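Local atomic coordinates of exopolysaccharide biosynthesis protein (Pantoea stewartii subsp. stewartii DC283, PDB entry 6TGF), a protein that probably modifies the glycan of the bacterial biofilm as a hydrolase with a parallel beta-helix fold like that of bacteriophage tailspikes. Residues F318-I329 and L347-F358. Residues are numbered along the deposited sequence; the frame is centred on the assembly and turned at random.
Sequences FVFEVSARWVEI and LLRNTCPGGQFF. With EDO (1,2-ethanediol), chain C.
Asn350 OD1 accepts from Ala324 N at 3.0 Å and, weakly, from Cys352 N, while Asn350 ND2 donates to Ala324 O at 2.8 Å, that oxygen lying in the amide plane. Asparagine suits this buried site because it offers both a donor and an acceptor, and so probably stands in for a strand partner of Ala324 just before the chain turns at Arg325, where 351-355 loops out. Its chi1 of -167° sets CG anti to the backbone N and brings the amide across to Ala324. Gln356 NE2, above the carbonyl plane of Asn350 and tilted from that of Cys352, bonds to both oxygens.

On the outer face, Arg349 forms a side-on bidentate salt bridge with Glu321, NE to OE1 at 3.1 Å and NH2 to OE2 at 2.8 Å. The long arginine also serves Phe318: CB makes a CH-pi contact over the ring centre, and CE2 lies over the guanidinium face. Phe357 and the five-membered ring of Trp326 are nearly parallel (10°) but slid until they barely overlap; Tyr304 of a second subunit meets that indole edge-to-face.

Inside, Leu348 CD1 reaches Ile329 CD1 at 3.5 Å, and Phe358 turns a ring edge to Ile329 CD1. Successive beta-helix coils thus bury apolar groups inward, satisfy Ala324's backbone through one amide, and leave the ion pair outside.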
ATOM      1  N   PHE B 318     -29.944   9.977  -0.281  1.00 38.55           N
ATOM      2  CA  PHE B 318     -28.552  10.041  -0.806  1.00 37.85           C
ATOM      3  C   PHE B 318     -28.443  11.171  -1.837  1.00 37.73           C
ATOM      4  O   PHE B 318     -29.390  11.356  -2.625  1.00 38.06           O
ATOM      5  CB  PHE B 318     -28.141   8.701  -1.421  1.00 37.34           C
ATOM      6  CG  PHE B 318     -28.137   7.541  -0.458  1.00 37.13           C
ATOM      7  CD1 PHE B 318     -27.008   7.236   0.283  1.00 36.80           C
ATOM      8  CD2 PHE B 318     -29.265   6.755  -0.287  1.00 37.30           C
ATOM      9  CE1 PHE B 318     -27.008   6.172   1.171  1.00 36.85           C
ATOM     10  CE2 PHE B 318     -29.262   5.691   0.603  1.00 37.30           C
ATOM     11  CZ  PHE B 318     -28.133   5.401   1.330  1.00 37.10           C
ATOM     12  N   VAL B 319     -27.318  11.894  -1.832  1.00 37.47           N
ATOM     13  CA  VAL B 319     -27.028  13.001  -2.796  1.00 37.47           C
ATOM     14  C   VAL B 319     -26.920  12.396  -4.204  1.00 37.40           C
ATOM     15  O   VAL B 319     -27.346  13.068  -5.163  1.00 37.61           O
ATOM     16  CB  VAL B 319     -25.759  13.793  -2.411  1.00 37.35           C
ATOM     17  CG1 VAL B 319     -25.425  14.874  -3.430  1.00 37.25           C
ATOM     18  CG2 VAL B 319     -25.867  14.406  -1.023  1.00 37.59           C
ATOM     19  N   PHE B 320     -26.392  11.170  -4.315  1.00 37.37           N
ATOM     20  CA  PHE B 320     -26.228  10.418  -5.588  1.00 37.12           C
ATOM     21  C   PHE B 320     -26.842   9.018  -5.453  1.00 37.28           C
ATOM     22  O   PHE B 320     -26.353   8.225  -4.627  1.00 36.99           O
ATOM     23  CB  PHE B 320     -24.748  10.348  -5.968  1.00 36.76           C
ATOM     24  CG  PHE B 320     -24.061  11.689  -6.015  1.00 36.59           C
ATOM     25  CD1 PHE B 320     -24.484  12.668  -6.900  1.00 36.62           C
ATOM     26  CD2 PHE B 320     -22.998  11.978  -5.172  1.00 36.56           C
ATOM     27  CE1 PHE B 320     -23.860  13.906  -6.942  1.00 36.56           C
ATOM     28  CE2 PHE B 320     -22.374  13.214  -5.217  1.00 36.54           C
ATOM     29  CZ  PHE B 320     -22.805  14.176  -6.101  1.00 36.53           C
ATOM     30  N   GLU B 321     -27.886   8.736  -6.241  1.00 37.78           N
ATOM     31  CA  GLU B 321     -28.531   7.399  -6.367  1.00 38.25           C
ATOM     32  C   GLU B 321     -28.084   6.761  -7.686  1.00 38.21           C
ATOM     33  O   GLU B 321     -28.763   6.977  -8.708  1.00 38.39           O
ATOM     34  CB  GLU B 321     -30.056   7.523  -6.324  1.00 38.75           C
ATOM     35  CG  GLU B 321     -30.601   7.857  -4.951  1.00 39.24           C
ATOM     36  CD  GLU B 321     -30.705   6.683  -3.994  1.00 39.65           C
ATOM     37  OE1 GLU B 321     -30.147   5.610  -4.300  1.00 39.80           O
ATOM     38  OE2 GLU B 321     -31.352   6.844  -2.941  1.00 40.11           O
ATOM     39  N   VAL B 322     -26.983   6.005  -7.659  1.00 38.12           N
ATOM     40  CA  VAL B 322     -26.344   5.410  -8.869  1.00 38.04           C
ATOM     41  C   VAL B 322     -26.690   3.919  -8.939  1.00 38.18           C
ATOM     42  O   VAL B 322     -27.059   3.340  -7.901  1.00 38.27           O
ATOM     43  CB  VAL B 322     -24.820   5.640  -8.879  1.00 37.91           C
ATOM     44  CG1 VAL B 322     -24.476   7.109  -8.694  1.00 37.84           C
ATOM     45  CG2 VAL B 322     -24.094   4.791  -7.844  1.00 37.88           C
ATOM     46  N   SER B 323     -26.577   3.342 -10.136  1.00 38.34           N
ATOM     47  CA  SER B 323     -26.729   1.891 -10.423  1.00 38.60           C
ATOM     48  C   SER B 323     -25.745   1.502 -11.533  1.00 38.38           C
ATOM     49  O   SER B 323     -26.170   1.420 -12.703  1.00 38.45           O
ATOM     50  CB  SER B 323     -28.154   1.555 -10.784  1.00 39.07           C
ATOM     51  OG  SER B 323     -28.283   0.179 -11.109  1.00 39.47           O
ATOM     52  N   ALA B 324     -24.476   1.289 -11.165  1.00 38.05           N
ATOM     53  CA  ALA B 324     -23.354   0.980 -12.083  1.00 37.92           C
ATOM     54  C   ALA B 324     -22.526  -0.188 -11.533  1.00 37.75           C
ATOM     55  O   ALA B 324     -22.469  -0.347 -10.298  1.00 37.47           O
ATOM     56  CB  ALA B 324     -22.504   2.212 -12.276  1.00 37.69           C
ATOM     57  N   ARG B 325     -21.907  -0.970 -12.427  1.00 37.84           N
ATOM     58  CA  ARG B 325     -21.014  -2.109 -12.076  1.00 37.78           C
ATOM     59  C   ARG B 325     -19.703  -1.559 -11.499  1.00 37.44           C
ATOM     60  O   ARG B 325     -19.226  -2.116 -10.493  1.00 37.19           O
ATOM     61  CB  ARG B 325     -20.750  -2.997 -13.296  1.00 38.10           C
ATOM     62  CG  ARG B 325     -19.910  -4.231 -12.993  1.00 38.32           C
ATOM     63  CD  ARG B 325     -19.917  -5.251 -14.116  1.00 38.63           C
ATOM     64  NE  ARG B 325     -19.038  -6.392 -13.881  1.00 38.79           N
ATOM     65  CZ  ARG B 325     -19.301  -7.419 -13.072  1.00 38.86           C
ATOM     66  NH1 ARG B 325     -20.425  -7.466 -12.375  1.00 38.79           N
ATOM     67  NH2 ARG B 325     -18.421  -8.400 -12.954  1.00 38.89           N
ATOM     68  N   TRP B 326     -19.148  -0.512 -12.120  1.00 37.50           N
ATOM     69  CA  TRP B 326     -17.898   0.171 -11.688  1.00 37.44           C
ATOM     70  C   TRP B 326     -18.225   1.584 -11.196  1.00 36.99           C
ATOM     71  O   TRP B 326     -18.918   2.319 -11.928  1.00 36.90           O
ATOM     72  CB  TRP B 326     -16.872   0.194 -12.827  1.00 37.95           C
ATOM     73  CG  TRP B 326     -16.260  -1.143 -13.111  1.00 38.59           C
ATOM     74  CD1 TRP B 326     -15.232  -1.737 -12.440  1.00 38.75           C
ATOM     75  CD2 TRP B 326     -16.641  -2.060 -14.151  1.00 39.21           C
ATOM     76  NE1 TRP B 326     -14.947  -2.959 -12.986  1.00 39.18           N
ATOM     77  CE2 TRP B 326     -15.795  -3.184 -14.039  1.00 39.47           C
ATOM     78  CE3 TRP B 326     -17.610  -2.042 -15.162  1.00 39.61           C
ATOM     79  CZ2 TRP B 326     -15.892  -4.275 -14.901  1.00 40.03           C
ATOM     80  CZ3 TRP B 326     -17.703  -3.122 -16.013  1.00 40.13           C
ATOM     81  CH2 TRP B 326     -16.855  -4.223 -15.882  1.00 40.23           C
ATOM     82  N   VAL B 327     -17.740   1.938 -10.000  1.00 36.66           N
ATOM     83  CA  VAL B 327     -17.965   3.260  -9.342  1.00 36.25           C
ATOM     84  C   VAL B 327     -16.629   3.761  -8.777  1.00 36.02           C
ATOM     85  O   VAL B 327     -15.932   2.967  -8.115  1.00 35.63           O
ATOM     86  CB  VAL B 327     -19.046   3.169  -8.247  1.00 36.14           C
ATOM     87  CG1 VAL B 327     -19.251   4.497  -7.533  1.00 36.04           C
ATOM     88  CG2 VAL B 327     -20.369   2.663  -8.803  1.00 36.32           C
ATOM     89  N   GLU B 328     -16.300   5.030  -9.040  1.00 36.16           N
ATOM     90  CA  GLU B 328     -15.104   5.735  -8.503  1.00 36.13           C
ATOM     91  C   GLU B 328     -15.554   7.074  -7.900  1.00 35.70           C
ATOM     92  O   GLU B 328     -16.095   7.907  -8.653  1.00 35.67           O
ATOM     93  CB  GLU B 328     -14.058   5.937  -9.603  1.00 36.69           C
ATOM     94  CG  GLU B 328     -13.668   4.653 -10.320  1.00 37.38           C
ATOM     95  CD  GLU B 328     -12.602   4.799 -11.397  1.00 38.12           C
ATOM     96  OE1 GLU B 328     -12.591   5.840 -12.088  1.00 38.61           O
ATOM     97  OE2 GLU B 328     -11.785   3.867 -11.545  1.00 38.79           O
ATOM     98  N   ILE B 329     -15.367   7.247  -6.586  1.00 35.09           N
ATOM     99  CA  ILE B 329     -15.564   8.534  -5.851  1.00 34.63           C
ATOM    100  C   ILE B 329     -14.208   8.961  -5.281  1.00 34.16           C
ATOM    101  O   ILE B 329     -13.574   8.127  -4.607  1.00 34.22           O
ATOM    102  CB  ILE B 329     -16.615   8.404  -4.728  1.00 34.72           C
ATOM    103  CG1 ILE B 329     -17.832   7.580  -5.157  1.00 34.95           C
ATOM    104  CG2 ILE B 329     -17.021   9.779  -4.221  1.00 34.79           C
ATOM    105  CD1 ILE B 329     -18.865   7.409  -4.066  1.00 35.13           C
ATOM    106  N   LEU B 347     -24.039  10.346   0.990  1.00 36.42           N
ATOM    107  CA  LEU B 347     -23.353  10.908  -0.207  1.00 35.97           C
ATOM    108  C   LEU B 347     -23.746  10.103  -1.451  1.00 35.74           C
ATOM    109  O   LEU B 347     -24.220  10.723  -2.423  1.00 35.71           O
ATOM    110  CB  LEU B 347     -21.834  10.902   0.003  1.00 35.71           C
ATOM    111  CG  LEU B 347     -20.999  11.325  -1.208  1.00 35.43           C
ATOM    112  CD1 LEU B 347     -21.445  12.677  -1.744  1.00 35.51           C
ATOM    113  CD2 LEU B 347     -19.518  11.354  -0.867  1.00 35.29           C
ATOM    114  N   LEU B 348     -23.541   8.782  -1.431  1.00 35.59           N
ATOM    115  CA  LEU B 348     -23.815   7.892  -2.591  1.00 35.56           C
ATOM    116  C   LEU B 348     -24.372   6.545  -2.117  1.00 35.88           C
ATOM    117  O   LEU B 348     -23.869   6.010  -1.110  1.00 35.79           O
ATOM    118  CB  LEU B 348     -22.528   7.695  -3.400  1.00 35.15           C
ATOM    119  CG  LEU B 348     -22.679   6.846  -4.664  1.00 35.11           C
ATOM    120  CD1 LEU B 348     -21.930   7.460  -5.837  1.00 34.90           C
ATOM    121  CD2 LEU B 348     -22.228   5.411  -4.427  1.00 35.09           C
ATOM    122  N   ARG B 349     -25.374   6.033  -2.838  1.00 36.36           N
ATOM    123  CA  ARG B 349     -25.830   4.620  -2.779  1.00 36.87           C
ATOM    124  C   ARG B 349     -25.771   4.025  -4.189  1.00 36.97           C
ATOM    125  O   ARG B 349     -26.304   4.662  -5.118  1.00 37.15           O
ATOM    126  CB  ARG B 349     -27.256   4.503  -2.232  1.00 37.37           C
ATOM    127  CG  ARG B 349     -27.857   3.117  -2.413  1.00 37.75           C
ATOM    128  CD  ARG B 349     -29.073   2.856  -1.549  1.00 38.21           C
ATOM    129  NE  ARG B 349     -30.179   3.753  -1.853  1.00 38.58           N
ATOM    130  CZ  ARG B 349     -31.322   3.802  -1.175  1.00 39.02           C
ATOM    131  NH1 ARG B 349     -31.517   3.006  -0.135  1.00 39.27           N
ATOM    132  NH2 ARG B 349     -32.264   4.658  -1.531  1.00 39.23           N
ATOM    133  N   ASN B 350     -25.153   2.849  -4.328  1.00 37.12           N
ATOM    134  CA  ASN B 350     -25.137   2.044  -5.577  1.00 37.44           C
ATOM    135  C   ASN B 350     -26.093   0.860  -5.386  1.00 38.07           C
ATOM    136  O   ASN B 350     -25.886   0.094  -4.426  1.00 38.16           O
ATOM    137  CB  ASN B 350     -23.716   1.596  -5.932  1.00 37.25           C
ATOM    138  CG  ASN B 350     -23.587   1.058  -7.343  1.00 37.31           C
ATOM    139  OD1 ASN B 350     -24.518   1.145  -8.142  1.00 37.38           O
ATOM    140  ND2 ASN B 350     -22.430   0.501  -7.661  1.00 37.36           N
ATOM    141  N   THR B 351     -27.105   0.735  -6.252  1.00 38.74           N
ATOM    142  CA  THR B 351     -28.184  -0.289  -6.159  1.00 39.59           C
ATOM    143  C   THR B 351     -28.091  -1.293  -7.317  1.00 40.17           C
ATOM    144  O   THR B 351     -28.996  -2.146  -7.417  1.00 40.72           O
ATOM    145  CB  THR B 351     -29.568   0.373  -6.118  1.00 39.86           C
ATOM    146  OG1 THR B 351     -29.641   1.350  -7.156  1.00 39.74           O
ATOM    147  CG2 THR B 351     -29.863   1.024  -4.787  1.00 39.82           C
ATOM    148  N   CYS B 352     -27.044  -1.213  -8.146  1.00 40.32           N
ATOM    149  CA  CYS B 352     -26.783  -2.163  -9.260  1.00 40.80           C
ATOM    150  C   CYS B 352     -26.597  -3.568  -8.694  1.00 41.07           C
ATOM    151  O   CYS B 352     -25.654  -3.809  -7.944  1.00 40.84           O
ATOM    152  CB  CYS B 352     -25.547  -1.770 -10.060  1.00 40.78           C
ATOM    153  SG  CYS B 352     -25.161  -2.926 -11.401  1.00 41.25           S
ATOM    154  N   PRO B 353     -27.488  -4.533  -9.020  1.00 41.84           N
ATOM    155  CA  PRO B 353     -27.351  -5.907  -8.539  1.00 41.99           C
ATOM    156  C   PRO B 353     -26.470  -6.762  -9.461  1.00 41.79           C
ATOM    157  O   PRO B 353     -26.242  -6.363 -10.592  1.00 41.90           O
ATOM    158  CB  PRO B 353     -28.806  -6.391  -8.567  1.00 42.55           C
ATOM    159  CG  PRO B 353     -29.380  -5.710  -9.795  1.00 42.75           C
ATOM    160  CD  PRO B 353     -28.679  -4.366  -9.871  1.00 42.28           C
ATOM    161  N   GLY B 354     -26.008  -7.909  -8.958  1.00 41.47           N
ATOM    162  CA  GLY B 354     -25.192  -8.878  -9.715  1.00 41.17           C
ATOM    163  C   GLY B 354     -23.753  -8.418  -9.862  1.00 40.30           C
ATOM    164  O   GLY B 354     -23.195  -8.581 -10.964  1.00 40.49           O
ATOM    165  N   GLY B 355     -23.175  -7.853  -8.796  1.00 39.26           N
ATOM    166  CA  GLY B 355     -21.745  -7.501  -8.714  1.00 38.40           C
ATOM    167  C   GLY B 355     -21.513  -6.004  -8.813  1.00 37.55           C
ATOM    168  O   GLY B 355     -21.912  -5.412  -9.833  1.00 37.72           O
ATOM    169  N   GLN B 356     -20.879  -5.421  -7.789  1.00 36.82           N
ATOM    170  CA  GLN B 356     -20.450  -3.997  -7.752  1.00 36.08           C
ATOM    171  C   GLN B 356     -18.945  -3.925  -7.477  1.00 35.45           C
ATOM    172  O   GLN B 356     -18.469  -4.649  -6.579  1.00 35.39           O
ATOM    173  CB  GLN B 356     -21.216  -3.222  -6.679  1.00 36.04           C
ATOM    174  CG  GLN B 356     -22.608  -2.789  -7.117  1.00 36.22           C
ATOM    175  CD  GLN B 356     -23.334  -2.005  -6.052  1.00 36.20           C
ATOM    176  OE1 GLN B 356     -22.741  -1.531  -5.084  1.00 35.98           O
ATOM    177  NE2 GLN B 356     -24.637  -1.862  -6.224  1.00 36.47           N
ATOM    178  N   PHE B 357     -18.237  -3.092  -8.243  1.00 34.86           N
ATOM    179  CA  PHE B 357     -16.830  -2.677  -8.009  1.00 34.22           C
ATOM    180  C   PHE B 357     -16.846  -1.234  -7.497  1.00 33.45           C
ATOM    181  O   PHE B 357     -17.623  -0.424  -8.042  1.00 33.46           O
ATOM    182  CB  PHE B 357     -16.008  -2.806  -9.292  1.00 34.49           C
ATOM    183  CG  PHE B 357     -15.777  -4.220  -9.764  1.00 34.75           C
ATOM    184  CD1 PHE B 357     -14.699  -4.954  -9.297  1.00 34.73           C
ATOM    185  CD2 PHE B 357     -16.626  -4.814 -10.683  1.00 34.99           C
ATOM    186  CE1 PHE B 357     -14.479  -6.253  -9.731  1.00 34.99           C
ATOM    187  CE2 PHE B 357     -16.403  -6.113 -11.117  1.00 35.30           C
ATOM    188  CZ  PHE B 357     -15.332  -6.830 -10.640  1.00 35.22           C
ATOM    189  N   PHE B 358     -16.038  -0.926  -6.479  1.00 32.66           N
ATOM    190  CA  PHE B 358     -15.970   0.418  -5.847  1.00 32.11           C
ATOM    191  C   PHE B 358     -14.517   0.787  -5.534  1.00 31.79           C
ATOM    192  O   PHE B 358     -13.800  -0.025  -4.921  1.00 31.48           O
ATOM    193  CB  PHE B 358     -16.828   0.467  -4.582  1.00 31.98           C
ATOM    194  CG  PHE B 358     -16.957   1.842  -3.979  1.00 31.72           C
ATOM    195  CD1 PHE B 358     -16.063   2.284  -3.018  1.00 31.60           C
ATOM    196  CD2 PHE B 358     -17.965   2.703  -4.381  1.00 31.66           C
ATOM    197  CE1 PHE B 358     -16.177   3.551  -2.468  1.00 31.53           C
ATOM    198  CE2 PHE B 358     -18.080   3.969  -3.827  1.00 31.66           C
ATOM    199  CZ  PHE B 358     -17.187   4.391  -2.872  1.00 31.53           C
TER
HETATM  200  C1  EDO C 805     -15.507  -8.239 -16.099  1.00 84.50           C
HETATM  201  O1  EDO C 805     -15.842  -7.794 -14.799  1.00 84.09           O
HETATM  202  C2  EDO C 805     -15.154  -7.128 -17.022  1.00 84.32           C
HETATM  203  O2  EDO C 805     -14.242  -7.482 -18.047  1.00 84.33           O